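Local structure of putative phosphomethylpyrimidine kinase (Bacteroides thetaiotaomicron, 3MBH) at residues 28-33 and 277-282; 148-153 and 172-177; 248-253 and 284-289. The protein probably phosphorylates pyridoxal and related B6 vitamers at the expense of ATP, and binds pyridoxal in this crystal. All coordinates share one frame; numbering follows the deposited sequence.

Contact 1 (28-33 and 277-282)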
ATOM      1  N   ILE A  28      22.233   4.843  -2.840  1.00 15.68           N
ATOM      2  CA  ILE A  28      21.837   3.478  -3.218  1.00 16.53           C
ATOM      3  C   ILE A  28      20.398   3.125  -2.724  1.00 17.01           C
ATOM      4  O   ILE A  28      19.528   2.806  -3.536  1.00 16.18           O
ATOM      5  CB  ILE A  28      22.880   2.407  -2.793  1.00 16.44           C
ATOM      6  CG1 ILE A  28      24.139   2.567  -3.637  1.00 17.52           C
ATOM      7  CG2 ILE A  28      22.297   1.024  -2.955  1.00 14.93           C
ATOM      8  CD1 ILE A  28      25.413   1.810  -3.016  1.00 14.44           C
ATOM      9  N   PRO A  29      20.117   3.259  -1.432  1.00 17.28           N
ATOM     10  CA  PRO A  29      18.749   2.921  -0.973  1.00 16.67           C
ATOM     11  C   PRO A  29      17.632   3.772  -1.579  1.00 16.58           C
ATOM     12  O   PRO A  29      16.550   3.250  -1.919  1.00 14.81           O
ATOM     13  CB  PRO A  29      18.804   3.133   0.550  1.00 18.10           C
ATOM     14  CG  PRO A  29      20.101   3.627   0.866  1.00 17.85           C
ATOM     15  CD  PRO A  29      20.992   3.648  -0.321  1.00 17.99           C
ATOM     16  N   ILE A  30      17.870   5.076  -1.719  1.00 15.47           N
ATOM     17  CA  ILE A  30      16.832   5.960  -2.258  1.00 15.17           C
ATOM     18  C   ILE A  30      16.546   5.616  -3.737  1.00 14.99           C
ATOM     19  O   ILE A  30      15.407   5.330  -4.110  1.00 15.75           O
ATOM     20  CB  ILE A  30      17.221   7.403  -2.126  1.00 15.13           C
ATOM     21  CG1 ILE A  30      17.196   7.780  -0.628  1.00 14.33           C
ATOM     22  CG2 ILE A  30      16.265   8.305  -3.034  1.00 13.76           C
ATOM     23  CD1 ILE A  30      17.603   9.267  -0.325  1.00 13.82           C
ATOM     24  N   LEU A  31      17.573   5.616  -4.570  1.00 15.02           N
ATOM     25  CA  LEU A  31      17.356   5.401  -5.989  1.00 16.43           C
ATOM     26  C   LEU A  31      16.883   3.959  -6.252  1.00 16.68           C
ATOM     27  O   LEU A  31      16.043   3.778  -7.093  1.00 15.87           O
ATOM     28  CB  LEU A  31      18.581   5.793  -6.851  1.00 16.97           C
ATOM     29  CG  LEU A  31      18.870   7.312  -6.921  1.00 17.58           C
ATOM     30  CD1 LEU A  31      20.240   7.614  -7.485  1.00 17.67           C
ATOM     31  CD2 LEU A  31      17.773   8.051  -7.738  1.00 17.98           C
ATOM     32  N   SER A  32      17.407   2.941  -5.540  1.00 16.74           N
ATOM     33  CA  SER A  32      16.892   1.583  -5.699  1.00 17.55           C
ATOM     34  C   SER A  32      15.388   1.544  -5.372  1.00 15.64           C
ATOM     35  O   SER A  32      14.615   0.927  -6.095  1.00 15.84           O
ATOM     36  CB  SER A  32      17.544   0.584  -4.753  1.00 19.25           C
ATOM     37  OG  SER A  32      18.946   0.620  -4.840  1.00 27.22           O
ATOM     38  N   SER A  33      14.997   2.176  -4.266  0.50 14.98           N
ATOM     39  CA  SER A  33      13.588   2.251  -3.859  0.50 15.17           C
ATOM     40  C   SER A  33      12.761   2.905  -4.958  0.50 14.98           C
ATOM     41  O   SER A  33      11.649   2.474  -5.245  0.50 15.68           O
ATOM     42  CB  SER A  33      13.442   3.013  -2.537  0.50 14.88           C
ATOM     43  OG  SER A  33      14.131   2.322  -1.500  0.50 15.56           O
ATOM     44  N   HIS A 277       9.719   4.127   2.776  1.00 23.04           N
ATOM     45  CA  HIS A 277       8.531   3.719   2.075  1.00 25.79           C
ATOM     46  C   HIS A 277       7.563   4.836   1.790  1.00 26.33           C
ATOM     47  O   HIS A 277       6.560   4.595   1.151  1.00 26.61           O
ATOM     48  CB  HIS A 277       7.886   2.499   2.766  1.00 26.55           C
ATOM     49  CG  HIS A 277       8.821   1.324   2.802  1.00 31.72           C
ATOM     50  ND1 HIS A 277       8.776   0.304   1.873  1.00 37.95           N
ATOM     51  CD2 HIS A 277       9.895   1.059   3.598  1.00 34.06           C
ATOM     52  CE1 HIS A 277       9.743  -0.565   2.133  1.00 37.72           C
ATOM     53  NE2 HIS A 277      10.449  -0.117   3.161  1.00 35.67           N
ATOM     54  N   ASN A 278       7.851   6.072   2.204  1.00 26.93           N
ATOM     55  CA  ASN A 278       6.988   7.182   1.845  1.00 27.34           C
ATOM     56  C   ASN A 278       7.360   7.876   0.565  1.00 27.75           C
ATOM     57  O   ASN A 278       6.615   8.730   0.105  1.00 26.45           O
ATOM     58  CB  ASN A 278       6.888   8.181   2.986  1.00 28.89           C
ATOM     59  CG  ASN A 278       6.362   7.540   4.230  1.00 30.76           C
ATOM     60  OD1 ASN A 278       5.363   6.811   4.199  1.00 35.54           O
ATOM     61  ND2 ASN A 278       7.041   7.753   5.320  1.00 35.72           N
ATOM     62  N   LEU A 279       8.444   7.460  -0.069  1.00 28.38           N
ATOM     63  CA  LEU A 279       8.842   8.056  -1.366  1.00 30.54           C
ATOM     64  C   LEU A 279       7.793   7.939  -2.433  1.00 33.39           C
ATOM     65  O   LEU A 279       7.749   8.716  -3.373  1.00 35.23           O
ATOM     66  CB  LEU A 279      10.113   7.405  -1.922  1.00 29.99           C
ATOM     67  CG  LEU A 279      11.439   7.917  -1.454  1.00 29.52           C
ATOM     68  CD1 LEU A 279      12.558   6.978  -1.910  1.00 27.41           C
ATOM     69  CD2 LEU A 279      11.597   9.333  -1.974  1.00 27.52           C
ATOM     70  N   ASP A 280       6.944   6.953  -2.286  1.00 36.70           N
ATOM     71  CA  ASP A 280       5.965   6.597  -3.278  1.00 38.83           C
ATOM     72  C   ASP A 280       4.694   7.405  -3.337  1.00 38.84           C
ATOM     73  O   ASP A 280       3.908   7.269  -4.288  1.00 39.36           O
ATOM     74  CB  ASP A 280       5.490   5.162  -2.975  1.00 40.38           C
ATOM     75  CG  ASP A 280       6.075   4.187  -3.919  1.00 44.37           C
ATOM     76  OD1 ASP A 280       6.448   4.692  -5.002  1.00 48.74           O
ATOM     77  OD2 ASP A 280       6.156   2.964  -3.600  1.00 48.70           O
HETATM   78  N   MSE A 281       4.438   8.172  -2.308  1.00 37.54           N
HETATM   79  CA  MSE A 281       3.070   8.534  -2.018  1.00 37.46           C
HETATM   80  C   MSE A 281       2.584   9.798  -2.749  1.00 36.47           C
HETATM   81  O   MSE A 281       3.388  10.546  -3.279  1.00 36.19           O
HETATM   82  CB  MSE A 281       2.976   8.743  -0.533  1.00 36.73           C
HETATM   83  CG  MSE A 281       3.606  10.017  -0.162  1.00 38.55           C
HETATM   84 SE   MSE A 281       3.614  10.126   1.736  0.75 41.08          SE
HETATM   85  CE  MSE A 281       1.731  10.039   2.047  1.00 34.78           C
ATOM     86  N   PRO A 282       1.259  10.039  -2.747  1.00 36.42           N
ATOM     87  CA  PRO A 282       0.737  11.308  -3.236  1.00 36.28           C
ATOM     88  C   PRO A 282       1.419  12.497  -2.565  1.00 35.62           C
ATOM     89  O   PRO A 282       1.700  12.464  -1.379  1.00 35.17           O
ATOM     90  CB  PRO A 282      -0.742  11.274  -2.825  1.00 36.79           C
ATOM     91  CG  PRO A 282      -1.095   9.837  -2.703  1.00 37.02           C
ATOM     92  CD  PRO A 282       0.176   9.145  -2.291  1.00 36.47           C
TER
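Leu279 reaches from a turn near the C-terminal end of the chain to the flank of helix 24-33, where it meets Ile30 and Ser33. Its backbone lies in a type I beta turn from Asn278 to Met281, and its CB is directed at the helix. From CB the first torsion (chi1 -85°) places CG beside the backbone N and anti to the carbonyl carbon, and here the branch point packs on the ring of Phe251 in helix 241-257. Of the two methyls at the tip, CD1 is the branch that arrives at helix 24-33. Leu279 CD1 lies 4.0 Å from Ile30 O and 4.1 Å from Ile30 CG2, the branch of Ile30 that stands anti to its backbone N, and the Ile30 and Leu279 side chains cross at about a right angle. The same Leu279 CD1 is also 4.1 Å from Ser33 CB, so it rests against the last turn of the helix.

Helix 24-33 is the link between strands 9-17 and 37-40, a beta-alpha-beta crossover at one side of the large sheet of this ribokinase-clan fold. Its Ile30 faces inward, touching Thr226, Ser229 and Val230 of helix 223-236, and Leu279 meets Val230 too. A subunit interface adjoins the contact: Ser33 O is hydrogen-bonded to NE2 of His277 of the second subunit, and a reciprocal bond joins His277 NE2 to Ser33 O of that subunit. His277 and Asp280 are zinc-binding residues in a crystal structure of this protein; no zinc is bound to this chain here.

Contact 2 (148-153 and 172-177)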
ATOM      1  N   THR A 148      26.321  27.846   0.554  1.00 19.09           N
ATOM      2  CA  THR A 148      27.762  27.911   0.716  1.00 18.64           C
ATOM      3  C   THR A 148      28.489  27.592  -0.588  1.00 17.85           C
ATOM      4  O   THR A 148      29.364  28.341  -1.025  1.00 19.08           O
ATOM      5  CB  THR A 148      28.236  26.924   1.795  1.00 19.70           C
ATOM      6  OG1 THR A 148      27.635  27.261   3.053  1.00 19.37           O
ATOM      7  CG2 THR A 148      29.777  26.963   1.942  1.00 19.48           C
ATOM      8  N   GLU A 149      28.115  26.471  -1.173  1.00 17.68           N
ATOM      9  CA  GLU A 149      28.699  25.968  -2.394  1.00 17.35           C
ATOM     10  C   GLU A 149      28.423  26.934  -3.539  1.00 16.95           C
ATOM     11  O   GLU A 149      29.283  27.134  -4.405  1.00 16.62           O
ATOM     12  CB  GLU A 149      28.173  24.567  -2.687  1.00 17.43           C
ATOM     13  CG  GLU A 149      28.676  23.580  -1.701  1.00 18.92           C
ATOM     14  CD  GLU A 149      27.885  22.290  -1.608  1.00 19.42           C
ATOM     15  OE1 GLU A 149      26.726  22.194  -2.110  1.00 19.14           O
ATOM     16  OE2 GLU A 149      28.479  21.358  -1.047  1.00 15.18           O
ATOM     17  N   LEU A 150      27.281  27.610  -3.505  1.00 17.57           N
ATOM     18  CA  LEU A 150      26.964  28.588  -4.536  1.00 17.61           C
ATOM     19  C   LEU A 150      27.993  29.700  -4.568  1.00 18.13           C
ATOM     20  O   LEU A 150      28.463  30.118  -5.640  1.00 16.61           O
ATOM     21  CB  LEU A 150      25.585  29.225  -4.323  1.00 18.94           C
ATOM     22  CG  LEU A 150      25.367  30.502  -5.181  1.00 20.27           C
ATOM     23  CD1 LEU A 150      24.844  30.127  -6.519  1.00 22.89           C
ATOM     24  CD2 LEU A 150      24.487  31.416  -4.509  1.00 24.92           C
ATOM     25  N   PHE A 151      28.306  30.238  -3.402  1.00 18.33           N
ATOM     26  CA  PHE A 151      29.234  31.364  -3.389  1.00 18.59           C
ATOM     27  C   PHE A 151      30.668  30.891  -3.720  1.00 18.88           C
ATOM     28  O   PHE A 151      31.383  31.584  -4.435  1.00 18.63           O
ATOM     29  CB  PHE A 151      29.138  32.113  -2.071  1.00 19.20           C
ATOM     30  CG  PHE A 151      27.879  32.920  -1.943  1.00 19.13           C
ATOM     31  CD1 PHE A 151      27.676  34.030  -2.745  1.00 20.24           C
ATOM     32  CD2 PHE A 151      26.906  32.573  -1.050  1.00 21.72           C
ATOM     33  CE1 PHE A 151      26.522  34.757  -2.655  1.00 21.72           C
ATOM     34  CE2 PHE A 151      25.726  33.314  -0.947  1.00 21.90           C
ATOM     35  CZ  PHE A 151      25.541  34.386  -1.749  1.00 22.02           C
ATOM     36  N   TYR A 152      31.051  29.685  -3.292  1.00 19.96           N
ATOM     37  CA  TYR A 152      32.345  29.114  -3.723  1.00 20.32           C
ATOM     38  C   TYR A 152      32.401  28.945  -5.255  1.00 20.54           C
ATOM     39  O   TYR A 152      33.375  29.320  -5.889  1.00 20.12           O
ATOM     40  CB  TYR A 152      32.623  27.791  -3.018  1.00 20.93           C
ATOM     41  CG  TYR A 152      33.222  27.994  -1.635  1.00 22.56           C
ATOM     42  CD1 TYR A 152      34.472  28.615  -1.473  1.00 22.47           C
ATOM     43  CD2 TYR A 152      32.549  27.577  -0.487  1.00 22.09           C
ATOM     44  CE1 TYR A 152      35.010  28.791  -0.181  1.00 23.27           C
ATOM     45  CE2 TYR A 152      33.061  27.782   0.774  1.00 20.80           C
ATOM     46  CZ  TYR A 152      34.283  28.386   0.921  1.00 22.48           C
ATOM     47  OH  TYR A 152      34.789  28.546   2.192  1.00 27.18           O
ATOM     48  N   LEU A 153      31.320  28.466  -5.858  1.00 20.76           N
ATOM     49  CA  LEU A 153      31.276  28.289  -7.307  1.00 21.26           C
ATOM     50  C   LEU A 153      31.335  29.625  -8.049  1.00 22.43           C
ATOM     51  O   LEU A 153      32.023  29.724  -9.056  1.00 22.25           O
ATOM     52  CB  LEU A 153      30.050  27.521  -7.747  1.00 20.43           C
ATOM     53  CG  LEU A 153      30.046  26.048  -7.374  1.00 21.82           C
ATOM     54  CD1 LEU A 153      28.697  25.387  -7.531  1.00 17.93           C
ATOM     55  CD2 LEU A 153      31.135  25.328  -8.182  1.00 17.53           C
ATOM     56  N   ARG A 172      20.652  32.132 -12.722  0.70 20.09           N
ATOM     57  CA  ARG A 172      20.925  32.386 -14.114  0.70 20.84           C
ATOM     58  C   ARG A 172      22.439  32.360 -14.431  0.70 20.40           C
ATOM     59  O   ARG A 172      22.829  31.829 -15.473  0.70 19.91           O
ATOM     60  CB  ARG A 172      20.256  33.711 -14.494  0.70 21.40           C
ATOM     61  CG  ARG A 172      20.508  34.185 -15.883  0.70 24.16           C
ATOM     62  CD  ARG A 172      20.090  33.153 -16.887  0.70 26.73           C
ATOM     63  NE  ARG A 172      20.058  33.723 -18.222  0.70 31.44           N
ATOM     64  CZ  ARG A 172      19.557  33.093 -19.274  0.70 32.30           C
ATOM     65  NH1 ARG A 172      19.096  31.847 -19.147  0.70 32.15           N
ATOM     66  NH2 ARG A 172      19.553  33.695 -20.456  0.70 30.96           N
ATOM     67  N   LEU A 173      23.281  32.913 -13.545  1.00 20.24           N
ATOM     68  CA  LEU A 173      24.744  32.952 -13.772  1.00 20.13           C
ATOM     69  C   LEU A 173      25.296  31.540 -13.803  1.00 19.82           C
ATOM     70  O   LEU A 173      26.120  31.211 -14.643  1.00 20.90           O
ATOM     71  CB  LEU A 173      25.495  33.692 -12.666  1.00 20.41           C
ATOM     72  CG  LEU A 173      25.487  35.202 -12.589  1.00 23.41           C
ATOM     73  CD1 LEU A 173      26.330  35.611 -11.371  1.00 25.08           C
ATOM     74  CD2 LEU A 173      26.028  35.888 -13.876  1.00 20.69           C
ATOM     75  N   LEU A 174      24.836  30.706 -12.873  1.00 19.04           N
ATOM     76  CA  LEU A 174      25.207  29.322 -12.872  1.00 18.47           C
ATOM     77  C   LEU A 174      24.670  28.559 -14.098  1.00 17.95           C
ATOM     78  O   LEU A 174      25.381  27.732 -14.671  1.00 17.05           O
ATOM     79  CB  LEU A 174      24.804  28.652 -11.546  1.00 19.68           C
ATOM     80  CG  LEU A 174      25.630  28.981 -10.282  1.00 19.10           C
ATOM     81  CD1 LEU A 174      25.032  28.163  -9.122  1.00 20.06           C
ATOM     82  CD2 LEU A 174      27.111  28.718 -10.467  1.00 22.12           C
ATOM     83  N   SER A 175      23.443  28.846 -14.536  1.00 17.35           N
ATOM     84  CA  SER A 175      22.910  28.156 -15.727  1.00 17.06           C
ATOM     85  C   SER A 175      23.681  28.553 -16.992  1.00 17.43           C
ATOM     86  O   SER A 175      23.900  27.745 -17.876  1.00 16.67           O
ATOM     87  CB  SER A 175      21.458  28.470 -15.945  1.00 16.77           C
ATOM     88  OG  SER A 175      21.011  27.812 -17.108  1.00 16.27           O
ATOM     89  N   ASP A 176      24.120  29.792 -17.042  1.00 18.10           N
ATOM     90  CA  ASP A 176      24.964  30.253 -18.160  1.00 19.31           C
ATOM     91  C   ASP A 176      26.244  29.438 -18.291  1.00 19.76           C
ATOM     92  O   ASP A 176      26.776  29.317 -19.367  1.00 21.02           O
ATOM     93  CB  ASP A 176      25.284  31.720 -17.994  1.00 19.66           C
ATOM     94  CG  ASP A 176      24.069  32.619 -18.271  1.00 21.50           C
ATOM     95  OD1 ASP A 176      23.032  32.172 -18.811  1.00 21.54           O
ATOM     96  OD2 ASP A 176      24.162  33.801 -17.922  1.00 25.75           O
ATOM     97  N   LYS A 177      26.689  28.802 -17.212  1.00 20.65           N
ATOM     98  CA  LYS A 177      27.906  28.038 -17.273  1.00 20.82           C
ATOM     99  C   LYS A 177      27.753  26.660 -17.855  1.00 19.93           C
ATOM    100  O   LYS A 177      28.761  25.998 -18.094  1.00 19.09           O
ATOM    101  CB  LYS A 177      28.540  27.996 -15.888  1.00 22.01           C
ATOM    102  CG  LYS A 177      29.373  29.231 -15.672  1.00 25.59           C
ATOM    103  CD  LYS A 177      29.485  29.645 -14.251  1.00 30.54           C
ATOM    104  CE  LYS A 177      30.070  31.084 -14.249  1.00 33.26           C
ATOM    105  NZ  LYS A 177      30.806  31.385 -12.997  1.00 36.60           N
TER
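Two consecutive helices, 147-154 and 164-176, both pack on the sheet, and the contact between them is a small leucine cluster made by Leu150, Leu153 and Leu174. Leu174 is directed at the other helix and spreads its two methyls over residues about one helical turn apart. One branch goes to Leu150: Leu174 CD1 and Leu150 CD1 are modelled 3.3 Å apart, tighter than usual for two methyls, so their exact placement is doubtful although the packing itself is clear. The same Leu150 CD1 is 4.0 Å from Leu174 CG. The other branch takes the CB of the second leucine, with Leu174 CD2 4.2 Å from Leu153 CB.

Leu150 starts off along the helix flank rather than at its partner. With CG anti to the backbone N (chi1 166°), its CD1 swings across to Leu174, while CD2 turns back over the ring of Phe151, 4.1 Å above the plane and over its centre. Phe151 in turn meets Tyr170 of helix 164-176 edge-to-face, which adds an aromatic contact to the same helix pair.

At the margin Lys177 NZ lies 4.4 Å from Leu153 O, too long for a bond; that carbonyl has a weak hydrogen bond from Arg134 NE. On the sheet side lies strand 181-189, whose Ile184 touches Leu150 and whose Val182 touches Leu174. Strand 142-143, the two helices and the parallel neighbouring strand 181-189 together form a beta-alpha-beta crossover whose connection carries two helices, an element of the alpha/beta core of this ribokinase-clan fold.

Contact 3 (248-253 and 284-289)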
ATOM      1  N   ALA A 248      11.336  15.981  -2.900  1.00 16.32           N
ATOM      2  CA  ALA A 248      12.628  16.003  -2.161  1.00 15.86           C
ATOM      3  C   ALA A 248      12.494  16.691  -0.801  1.00 15.61           C
ATOM      4  O   ALA A 248      12.888  16.124   0.214  1.00 16.40           O
ATOM      5  CB  ALA A 248      13.749  16.632  -2.967  1.00 14.32           C
ATOM      6  N   THR A 249      11.846  17.850  -0.753  1.00 16.18           N
ATOM      7  CA  THR A 249      11.722  18.579   0.491  1.00 16.46           C
ATOM      8  C   THR A 249      10.794  17.867   1.499  1.00 17.38           C
ATOM      9  O   THR A 249      11.078  17.841   2.697  1.00 15.96           O
ATOM     10  CB  THR A 249      11.321  20.051   0.241  1.00 17.29           C
ATOM     11  OG1 THR A 249      10.147  20.138  -0.587  1.00 16.79           O
ATOM     12  CG2 THR A 249      12.521  20.830  -0.441  1.00 16.42           C
ATOM     13  N   GLN A 250       9.696  17.272   1.020  1.00 17.68           N
ATOM     14  CA  GLN A 250       8.774  16.586   1.906  1.00 19.41           C
ATOM     15  C   GLN A 250       9.379  15.318   2.492  1.00 18.73           C
ATOM     16  O   GLN A 250       9.182  15.037   3.658  1.00 18.89           O
ATOM     17  CB  GLN A 250       7.429  16.363   1.210  1.00 20.21           C
ATOM     18  CG  GLN A 250       6.779  17.785   1.039  1.00 26.17           C
ATOM     19  CD  GLN A 250       5.431  17.761   0.377  1.00 33.09           C
ATOM     20  OE1 GLN A 250       4.640  16.837   0.629  1.00 37.35           O
ATOM     21  NE2 GLN A 250       5.157  18.764  -0.492  1.00 31.37           N
ATOM     22  N   PHE A 251      10.174  14.614   1.701  1.00 18.22           N
ATOM     23  CA  PHE A 251      10.849  13.403   2.156  1.00 17.92           C
ATOM     24  C   PHE A 251      11.818  13.758   3.249  1.00 17.83           C
ATOM     25  O   PHE A 251      11.802  13.135   4.288  1.00 18.13           O
ATOM     26  CB  PHE A 251      11.584  12.709   1.012  1.00 16.89           C
ATOM     27  CG  PHE A 251      12.212  11.416   1.381  1.00 19.22           C
ATOM     28  CD1 PHE A 251      11.424  10.312   1.687  1.00 19.37           C
ATOM     29  CD2 PHE A 251      13.599  11.283   1.422  1.00 18.85           C
ATOM     30  CE1 PHE A 251      12.026   9.082   2.029  1.00 18.85           C
ATOM     31  CE2 PHE A 251      14.189  10.082   1.719  1.00 20.18           C
ATOM     32  CZ  PHE A 251      13.400   8.975   2.039  1.00 20.57           C
ATOM     33  N   ILE A 252      12.614  14.790   3.037  1.00 17.80           N
ATOM     34  CA  ILE A 252      13.580  15.245   4.036  1.00 17.95           C
ATOM     35  C   ILE A 252      12.889  15.720   5.320  1.00 16.72           C
ATOM     36  O   ILE A 252      13.375  15.435   6.399  1.00 17.11           O
ATOM     37  CB  ILE A 252      14.496  16.382   3.494  1.00 17.34           C
ATOM     38  CG1 ILE A 252      15.412  15.828   2.403  1.00 18.31           C
ATOM     39  CG2 ILE A 252      15.330  17.014   4.638  1.00 14.92           C
ATOM     40  CD1 ILE A 252      16.036  16.929   1.543  1.00 17.63           C
ATOM     41  N   LEU A 253      11.788  16.436   5.192  1.00 17.25           N
ATOM     42  CA  LEU A 253      11.042  16.899   6.367  1.00 16.99           C
ATOM     43  C   LEU A 253      10.598  15.739   7.229  1.00 16.49           C
ATOM     44  O   LEU A 253      10.756  15.767   8.433  1.00 14.20           O
ATOM     45  CB  LEU A 253       9.825  17.757   5.990  1.00 17.68           C
ATOM     46  CG  LEU A 253       8.970  18.349   7.117  1.00 20.23           C
ATOM     47  CD1 LEU A 253       9.831  19.134   8.145  1.00 17.89           C
ATOM     48  CD2 LEU A 253       7.854  19.284   6.508  1.00 22.90           C
ATOM     49  N   GLN A 284       1.329  16.904  -2.050  1.00 31.06           N
ATOM     50  CA  GLN A 284       0.624  18.152  -2.309  1.00 30.74           C
ATOM     51  C   GLN A 284       1.715  19.172  -2.529  1.00 29.44           C
ATOM     52  O   GLN A 284       2.742  19.148  -1.872  1.00 29.37           O
ATOM     53  CB  GLN A 284      -0.357  18.569  -1.183  1.00 32.34           C
ATOM     54  CG  GLN A 284      -0.730  20.101  -1.151  1.00 34.22           C
ATOM     55  CD  GLN A 284      -1.780  20.443  -0.087  1.00 40.78           C
ATOM     56  OE1 GLN A 284      -2.273  19.556   0.628  1.00 42.73           O
ATOM     57  NE2 GLN A 284      -2.147  21.729  -0.001  1.00 41.55           N
HETATM   58  N   MSE A 285       1.492  20.069  -3.464  0.70 28.26           N
HETATM   59  CA  MSE A 285       2.527  20.967  -3.861  0.70 28.17           C
HETATM   60  C   MSE A 285       2.677  22.187  -2.966  0.70 27.13           C
HETATM   61  O   MSE A 285       1.708  22.825  -2.586  0.70 26.78           O
HETATM   62  CB  MSE A 285       2.342  21.353  -5.315  0.70 28.75           C
HETATM   63  CG  MSE A 285       2.783  20.205  -6.239  0.70 31.48           C
HETATM   64 SE   MSE A 285       2.897  20.794  -8.075  0.50 35.84          SE
HETATM   65  CE  MSE A 285       4.779  20.829  -8.167  0.70 30.03           C
ATOM     66  N   ALA A 286       3.923  22.498  -2.670  1.00 26.20           N
ATOM     67  CA  ALA A 286       4.295  23.673  -1.894  1.00 25.85           C
ATOM     68  C   ALA A 286       5.166  24.661  -2.741  1.00 24.17           C
ATOM     69  O   ALA A 286       5.183  25.853  -2.490  1.00 24.78           O
ATOM     70  CB  ALA A 286       5.001  23.226  -0.676  1.00 25.62           C
ATOM     71  N   SER A 287       5.835  24.177  -3.767  1.00 23.13           N
ATOM     72  CA  SER A 287       6.654  25.030  -4.632  1.00 22.73           C
ATOM     73  C   SER A 287       5.846  26.106  -5.392  1.00 22.33           C
ATOM     74  O   SER A 287       4.666  25.922  -5.758  1.00 22.07           O
ATOM     75  CB  SER A 287       7.466  24.144  -5.605  1.00 23.57           C
ATOM     76  OG  SER A 287       6.611  23.237  -6.248  1.00 24.83           O
ATOM     77  N   TYR A 288       6.448  27.267  -5.569  1.00 21.47           N
ATOM     78  CA  TYR A 288       5.795  28.288  -6.325  1.00 21.87           C
ATOM     79  C   TYR A 288       6.694  29.050  -7.211  1.00 20.77           C
ATOM     80  O   TYR A 288       7.921  29.167  -6.984  1.00 18.04           O
ATOM     81  CB  TYR A 288       4.976  29.215  -5.428  1.00 22.85           C
ATOM     82  CG  TYR A 288       5.757  29.957  -4.414  1.00 24.95           C
ATOM     83  CD1 TYR A 288       6.089  29.360  -3.213  1.00 31.48           C
ATOM     84  CD2 TYR A 288       6.117  31.272  -4.633  1.00 31.88           C
ATOM     85  CE1 TYR A 288       6.828  30.039  -2.240  1.00 34.65           C
ATOM     86  CE2 TYR A 288       6.842  32.001  -3.662  1.00 34.88           C
ATOM     87  CZ  TYR A 288       7.183  31.369  -2.464  1.00 37.35           C
ATOM     88  OH  TYR A 288       7.893  32.055  -1.499  1.00 41.25           O
ATOM     89  N   GLU A 289       6.070  29.579  -8.243  1.00 21.23           N
ATOM     90  CA  GLU A 289       6.843  30.183  -9.324  1.00 23.12           C
ATOM     91  C   GLU A 289       7.166  31.604  -8.906  1.00 23.50           C
ATOM     92  O   GLU A 289       6.301  32.272  -8.360  1.00 23.55           O
ATOM     93  CB  GLU A 289       6.061  30.140 -10.657  1.00 23.03           C
ATOM     94  CG  GLU A 289       6.781  30.848 -11.775  1.00 25.30           C
ATOM     95  CD  GLU A 289       6.295  30.494 -13.192  1.00 26.23           C
ATOM     96  OE1 GLU A 289       5.211  29.933 -13.360  1.00 23.67           O
ATOM     97  OE2 GLU A 289       7.047  30.789 -14.138  1.00 29.70           O
TER
HETATM   98  O   HOH W   1       1.916  16.028   0.793  1.00 27.23           O
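One turn and a half of helix 241-257 passes beside a mostly extended segment that leads into strand 288-290, and the closest CA atoms, those of Gln250 and Ala286, are 9.2 Å apart. That gap is spanned by the Gln250 side chain, which points from the helix at the other segment. Beyond CG the chain is fully extended (chi2 -179°), and this delivers the amide to the backbone of Gln284. Gln250 NE2 donates to Gln284 O at 2.8 Å, a nearly straight bond with an N-H...O angle of 170°. The acceptor lies in the amide plane of Gln250, and the nitrogen approaches almost head-on, at a C=O...N angle of 173°.

The other end of the amide is used as well: a water donates to Gln250 OE1 at 2.8 Å and accepts from Gln284 N at 3.0 Å. Both backbone polar atoms of Gln284 are thus read by one amide, one directly and the other through the water, which should fix which way round the amide sits. Ala286 CB brushes past Gln250 NE2 at 4.5 Å. The side chain of Gln284 turns elsewhere, its OE1 hydrogen-bonded to N of Gln284 of the fourth subunit.

One turn earlier in helix 241-257, Asp246 grips the same segment, OD1 taking Ala286 N and OD2 pairing with Ser287 OG. Beyond Ser287 the chain enters strand 288-290, which pairs antiparallel with strand 207-213, while Ala248, Phe251 and Ile252 of the same helix pack on helix 223-236.

In the fold
Contacts 1 and 3 adjoin, with centres 15 Å apart, and Phe251 of helix 241-257 joins the two. Along the chain their segments alternate in the order 28-33, 248-253, 277-282, 284-289, so the C-terminal tail is fastened first near the early helix 24-33 and then to helix 241-257. Both also touch the third subunit, which places the tail at subunit interfaces. Contact 2 stands apart, about 29 Å between centres from contact 1 and about 23 Å from contact 3, and lies on the opposite side of the chain's centre from contact 1. Nested within the loop closed by contact 1, it belongs to the alpha/beta core, and no other subunit touches its two segments.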